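Succinyl-CoA ligase (ADP-forming) subunit alpha (Methanosaeta concilii, PDB 6HXI) belongs to the CoA-ligase family and binds coenzyme A within an eight-chain assembly. Local coordinates at residues Arg168-Gly179 with Ser193-Gly204. Sequence-based numbering, arbitrary orientation.
Sequences RPGCVGFVSKSG and SDGIYEGVAIGG
The ring of Y197 turns an edge to G170: the carbonyl O of G170 lies close to the ring plane, 3.6 Å from Y197 CD2, while CB of P169 reaches the same CD2 obliquely. The R168 guanidinium meets D194 at its edge: NH1 and NH2 both reach D194 O in weak bonds, NH1 at 2.8 Å; NE forms a salt bridge with E330. D194 answers with its carboxylate: OD1 takes the backbone N-H of C171 at 3.0 Å, met from 49° above the carboxylate plane. Together with G170 N to I196 O at 2.9 Å, this joins the ends of the two segments. A beta bulge at Y197 then puts an extra residue opposite the step from V172 to G173; Y197 N bonds V172 O. Beyond it, strands 172-176 and 198-201 run parallel, at 7° to each other. Here the backbone ladder is regular: F174 N donates to E198 O, V200 N to F174 O, S176 N to V200 O and I202 N to S176 O. On one sheet face the backbone sets F174 CB 3.9 Å from I196 CG2, and CG, anti to the backbone N (chi1 -174°), sends the ring against L182, A185 and I189 of helix 179-192. On the other, V175 CG2 meets I202 CG2 at 4.0 Å, under helix 212-221. K177 runs alongside I202 and carries NZ on to a salt bridge with E239. S176 OG donates to S178 O, bracing the turn into helix 179-192, where G179 touches coenzyme A. Strand 172-176, helix 179-192 and strand 196-201 thus form a beta-alpha-beta crossover in the flavodoxin-like CoA-ligase domain.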
ATOM      1  N   ARG B 168     -47.638  19.961  25.780  1.00 50.45           N
ATOM      2  CA  ARG B 168     -48.289  20.337  27.044  1.00 51.96           C
ATOM      3  C   ARG B 168     -49.522  19.454  27.327  1.00 57.46           C
ATOM      4  O   ARG B 168     -50.342  19.246  26.415  1.00 56.39           O
ATOM      5  CB  ARG B 168     -48.749  21.824  27.031  1.00 52.53           C
ATOM      6  CG  ARG B 168     -49.449  22.238  25.728  1.00 54.15           C
ATOM      7  CD  ARG B 168     -50.596  23.116  26.033  1.00 52.37           C
ATOM      8  NE  ARG B 168     -51.687  23.014  25.072  1.00 66.71           N
ATOM      9  CZ  ARG B 168     -52.623  22.072  25.102  1.00 88.47           C
ATOM     10  NH1 ARG B 168     -52.553  21.085  25.986  1.00 72.26           N
ATOM     11  NH2 ARG B 168     -53.598  22.072  24.206  1.00 89.09           N
ATOM     12  N   PRO B 169     -49.733  18.999  28.590  1.00 54.94           N
ATOM     13  CA  PRO B 169     -50.935  18.188  28.878  1.00 54.79           C
ATOM     14  C   PRO B 169     -52.250  18.963  28.941  1.00 60.38           C
ATOM     15  O   PRO B 169     -52.281  20.152  29.265  1.00 61.14           O
ATOM     16  CB  PRO B 169     -50.624  17.559  30.244  1.00 56.73           C
ATOM     17  CG  PRO B 169     -49.710  18.527  30.907  1.00 62.00           C
ATOM     18  CD  PRO B 169     -48.879  19.142  29.789  1.00 57.07           C
ATOM     19  N   GLY B 170     -53.331  18.247  28.648  1.00 57.20           N
ATOM     20  CA  GLY B 170     -54.707  18.711  28.772  1.00 57.70           C
ATOM     21  C   GLY B 170     -55.396  17.903  29.855  1.00 61.23           C
ATOM     22  O   GLY B 170     -54.726  17.346  30.727  1.00 60.82           O
ATOM     23  N   CYS B 171     -56.720  17.782  29.786  1.00 58.53           N
ATOM     24  CA  CYS B 171     -57.538  17.065  30.776  1.00 59.43           C
ATOM     25  C   CYS B 171     -58.128  15.748  30.266  1.00 58.09           C
ATOM     26  O   CYS B 171     -58.831  15.072  31.024  1.00 58.80           O
ATOM     27  CB  CYS B 171     -58.641  17.988  31.280  1.00 63.91           C
ATOM     28  SG  CYS B 171     -60.036  18.155  30.133  1.00 69.30           S
ATOM     29  N   VAL B 172     -57.893  15.401  28.985  1.00 50.68           N
ATOM     30  CA  VAL B 172     -58.496  14.223  28.347  1.00 48.58           C
ATOM     31  C   VAL B 172     -57.645  12.959  28.448  1.00 49.35           C
ATOM     32  O   VAL B 172     -56.482  12.956  28.067  1.00 47.05           O
ATOM     33  CB  VAL B 172     -58.921  14.512  26.873  1.00 51.18           C
ATOM     34  CG1 VAL B 172     -59.787  13.379  26.305  1.00 49.78           C
ATOM     35  CG2 VAL B 172     -59.652  15.859  26.757  1.00 52.63           C
ATOM     36  N   GLY B 173     -58.272  11.881  28.907  1.00 46.67           N
ATOM     37  CA  GLY B 173     -57.682  10.548  28.968  1.00 45.56           C
ATOM     38  C   GLY B 173     -58.236   9.780  27.797  1.00 48.95           C
ATOM     39  O   GLY B 173     -59.433   9.515  27.755  1.00 49.23           O
ATOM     40  N   PHE B 174     -57.389   9.484  26.799  1.00 46.50           N
ATOM     41  CA  PHE B 174     -57.804   8.830  25.554  1.00 45.86           C
ATOM     42  C   PHE B 174     -57.315   7.378  25.353  1.00 48.87           C
ATOM     43  O   PHE B 174     -56.133   7.090  25.552  1.00 46.18           O
ATOM     44  CB  PHE B 174     -57.385   9.687  24.328  1.00 46.46           C
ATOM     45  CG  PHE B 174     -57.922   9.123  23.041  1.00 46.61           C
ATOM     46  CD1 PHE B 174     -59.260   9.277  22.702  1.00 49.69           C
ATOM     47  CD2 PHE B 174     -57.118   8.348  22.215  1.00 46.89           C
ATOM     48  CE1 PHE B 174     -59.779   8.681  21.550  1.00 50.60           C
ATOM     49  CE2 PHE B 174     -57.637   7.751  21.066  1.00 49.16           C
ATOM     50  CZ  PHE B 174     -58.958   7.927  20.734  1.00 48.89           C
ATOM     51  N   VAL B 175     -58.200   6.504  24.826  1.00 45.14           N
ATOM     52  CA  VAL B 175     -57.835   5.118  24.505  1.00 43.28           C
ATOM     53  C   VAL B 175     -58.541   4.640  23.204  1.00 46.87           C
ATOM     54  O   VAL B 175     -59.748   4.842  23.016  1.00 46.99           O
ATOM     55  CB  VAL B 175     -58.018   4.141  25.718  1.00 47.66           C
ATOM     56  CG1 VAL B 175     -59.477   3.912  26.060  1.00 48.20           C
ATOM     57  CG2 VAL B 175     -57.298   2.810  25.495  1.00 46.73           C
ATOM     58  N   SER B 176     -57.773   4.038  22.305  1.00 42.08           N
ATOM     59  CA  SER B 176     -58.313   3.497  21.065  1.00 42.31           C
ATOM     60  C   SER B 176     -57.767   2.085  20.789  1.00 47.51           C
ATOM     61  O   SER B 176     -56.957   1.563  21.560  1.00 45.88           O
ATOM     62  CB  SER B 176     -58.016   4.427  19.893  1.00 42.59           C
ATOM     63  OG  SER B 176     -56.628   4.475  19.601  1.00 46.72           O
ATOM     64  N   LYS B 177     -58.233   1.465  19.710  1.00 46.78           N
ATOM     65  CA  LYS B 177     -57.695   0.195  19.242  1.00 47.00           C
ATOM     66  C   LYS B 177     -56.673   0.542  18.158  1.00 51.99           C
ATOM     67  O   LYS B 177     -55.539   0.095  18.210  1.00 51.48           O
ATOM     68  CB  LYS B 177     -58.806  -0.717  18.700  1.00 49.83           C
ATOM     69  CG  LYS B 177     -59.306  -1.694  19.742  1.00 48.38           C
ATOM     70  CD  LYS B 177     -60.723  -2.160  19.470  1.00 44.36           C
ATOM     71  CE  LYS B 177     -61.092  -3.243  20.460  1.00 45.95           C
ATOM     72  NZ  LYS B 177     -62.449  -3.820  20.225  1.00 49.39           N
ATOM     73  N   SER B 178     -57.059   1.420  17.232  1.00 49.74           N
ATOM     74  CA  SER B 178     -56.259   1.864  16.098  1.00 48.66           C
ATOM     75  C   SER B 178     -55.138   2.840  16.457  1.00 52.17           C
ATOM     76  O   SER B 178     -55.349   3.793  17.206  1.00 52.90           O
ATOM     77  CB  SER B 178     -57.176   2.488  15.050  1.00 53.02           C
ATOM     78  OG  SER B 178     -56.476   3.108  13.985  1.00 62.34           O
ATOM     79  N   GLY B 179     -53.976   2.623  15.848  1.00 47.62           N
ATOM     80  CA  GLY B 179     -52.816   3.483  16.012  1.00 45.12           C
ATOM     81  C   GLY B 179     -52.942   4.783  15.238  1.00 45.97           C
ATOM     82  O   GLY B 179     -52.691   5.855  15.791  1.00 43.31           O
ATOM     83  N   SER B 193     -61.023  20.714  22.851  1.00 58.26           N
ATOM     84  CA  SER B 193     -60.785  20.744  24.301  1.00 58.53           C
ATOM     85  C   SER B 193     -59.402  21.337  24.581  1.00 60.86           C
ATOM     86  O   SER B 193     -58.804  21.929  23.673  1.00 59.24           O
ATOM     87  CB  SER B 193     -60.897  19.339  24.897  1.00 59.68           C
ATOM     88  OG  SER B 193     -59.822  18.506  24.512  1.00 61.19           O
ATOM     89  N   ASP B 194     -58.870  21.146  25.817  1.00 57.66           N
ATOM     90  CA  ASP B 194     -57.505  21.578  26.142  1.00 57.04           C
ATOM     91  C   ASP B 194     -56.480  20.506  25.735  1.00 59.17           C
ATOM     92  O   ASP B 194     -55.299  20.614  26.048  1.00 56.50           O
ATOM     93  CB  ASP B 194     -57.341  22.027  27.602  1.00 60.58           C
ATOM     94  CG  ASP B 194     -57.779  21.061  28.691  1.00 75.91           C
ATOM     95  OD1 ASP B 194     -58.190  19.921  28.354  1.00 75.81           O
ATOM     96  OD2 ASP B 194     -57.729  21.450  29.883  1.00 81.92           O
ATOM     97  N   GLY B 195     -56.961  19.487  25.025  1.00 55.57           N
ATOM     98  CA  GLY B 195     -56.140  18.403  24.514  1.00 54.01           C
ATOM     99  C   GLY B 195     -56.005  17.226  25.452  1.00 55.33           C
ATOM    100  O   GLY B 195     -56.526  17.242  26.572  1.00 55.92           O
ATOM    101  N   ILE B 196     -55.305  16.198  24.991  1.00 49.03           N
ATOM    102  CA  ILE B 196     -55.063  15.012  25.802  1.00 48.54           C
ATOM    103  C   ILE B 196     -54.051  15.268  26.919  1.00 53.95           C
ATOM    104  O   ILE B 196     -53.115  16.050  26.774  1.00 52.84           O
ATOM    105  CB  ILE B 196     -54.662  13.733  24.984  1.00 48.20           C
ATOM    106  CG1 ILE B 196     -53.331  13.897  24.235  1.00 45.80           C
ATOM    107  CG2 ILE B 196     -55.764  13.269  24.045  1.00 50.54           C
ATOM    108  CD1 ILE B 196     -52.235  12.964  24.643  1.00 37.77           C
ATOM    109  N   TYR B 197     -54.248  14.568  28.025  1.00 51.99           N
ATOM    110  CA  TYR B 197     -53.293  14.463  29.104  1.00 51.69           C
ATOM    111  C   TYR B 197     -52.448  13.234  28.661  1.00 53.55           C
ATOM    112  O   TYR B 197     -51.229  13.329  28.527  1.00 51.99           O
ATOM    113  CB  TYR B 197     -54.003  14.166  30.437  1.00 53.18           C
ATOM    114  CG  TYR B 197     -53.037  13.940  31.577  1.00 55.00           C
ATOM    115  CD1 TYR B 197     -52.508  12.677  31.828  1.00 55.76           C
ATOM    116  CD2 TYR B 197     -52.621  14.995  32.385  1.00 57.45           C
ATOM    117  CE1 TYR B 197     -51.567  12.471  32.836  1.00 56.34           C
ATOM    118  CE2 TYR B 197     -51.698  14.798  33.411  1.00 58.97           C
ATOM    119  CZ  TYR B 197     -51.183  13.530  33.640  1.00 67.89           C
ATOM    120  OH  TYR B 197     -50.284  13.316  34.659  1.00 72.46           O
ATOM    121  N   GLU B 198     -53.137  12.106  28.383  1.00 49.12           N
ATOM    122  CA  GLU B 198     -52.550  10.836  27.972  1.00 48.54           C
ATOM    123  C   GLU B 198     -53.428  10.166  26.906  1.00 52.56           C
ATOM    124  O   GLU B 198     -54.655  10.304  26.928  1.00 55.13           O
ATOM    125  CB  GLU B 198     -52.433   9.928  29.210  1.00 50.04           C
ATOM    126  CG  GLU B 198     -51.524   8.735  29.042  1.00 57.19           C
ATOM    127  CD  GLU B 198     -51.280   7.985  30.333  1.00 97.90           C
ATOM    128  OE1 GLU B 198     -52.112   7.115  30.674  1.00 82.22           O
ATOM    129  OE2 GLU B 198     -50.265   8.271  31.011  1.00111.60           O
ATOM    130  N   GLY B 199     -52.797   9.422  26.015  1.00 45.04           N
ATOM    131  CA  GLY B 199     -53.475   8.672  24.962  1.00 44.51           C
ATOM    132  C   GLY B 199     -52.831   7.318  24.740  1.00 45.98           C
ATOM    133  O   GLY B 199     -51.605   7.231  24.717  1.00 42.47           O
ATOM    134  N   VAL B 200     -53.632   6.251  24.589  1.00 42.45           N
ATOM    135  CA  VAL B 200     -53.095   4.893  24.380  1.00 42.27           C
ATOM    136  C   VAL B 200     -53.865   4.162  23.271  1.00 45.03           C
ATOM    137  O   VAL B 200     -55.094   4.227  23.241  1.00 43.60           O
ATOM    138  CB  VAL B 200     -53.075   4.036  25.704  1.00 48.13           C
ATOM    139  CG1 VAL B 200     -52.697   2.574  25.438  1.00 48.19           C
ATOM    140  CG2 VAL B 200     -52.146   4.633  26.761  1.00 48.18           C
ATOM    141  N   ALA B 201     -53.142   3.462  22.368  1.00 39.21           N
ATOM    142  CA  ALA B 201     -53.785   2.614  21.384  1.00 38.64           C
ATOM    143  C   ALA B 201     -53.467   1.164  21.838  1.00 44.77           C
ATOM    144  O   ALA B 201     -52.291   0.815  22.001  1.00 43.02           O
ATOM    145  CB  ALA B 201     -53.246   2.887  19.993  1.00 38.14           C
ATOM    146  N   ILE B 202     -54.493   0.354  22.117  1.00 40.10           N
ATOM    147  CA  ILE B 202     -54.253  -1.018  22.599  1.00 40.08           C
ATOM    148  C   ILE B 202     -53.925  -2.020  21.458  1.00 42.41           C
ATOM    149  O   ILE B 202     -53.571  -3.170  21.740  1.00 40.21           O
ATOM    150  CB  ILE B 202     -55.399  -1.537  23.514  1.00 44.26           C
ATOM    151  CG1 ILE B 202     -56.756  -1.600  22.770  1.00 45.65           C
ATOM    152  CG2 ILE B 202     -55.489  -0.716  24.797  1.00 45.62           C
ATOM    153  CD1 ILE B 202     -57.682  -2.767  23.222  1.00 44.96           C
ATOM    154  N   GLY B 203     -54.027  -1.563  20.202  1.00 38.53           N
ATOM    155  CA  GLY B 203     -53.812  -2.383  19.014  1.00 37.82           C
ATOM    156  C   GLY B 203     -55.133  -2.953  18.543  1.00 46.00           C
ATOM    157  O   GLY B 203     -56.132  -2.882  19.266  1.00 47.66           O
ATOM    158  N   GLY B 204     -55.145  -3.522  17.348  1.00 43.49           N
ATOM    159  CA  GLY B 204     -56.358  -4.095  16.771  1.00 44.44           C
ATOM    160  C   GLY B 204     -56.476  -5.605  16.821  1.00 48.18           C
ATOM    161  O   GLY B 204     -57.322  -6.189  16.139  1.00 50.14           O
TER
HETATM  162  O   HOH W   1     -52.233  17.610  24.792  1.00 45.09           O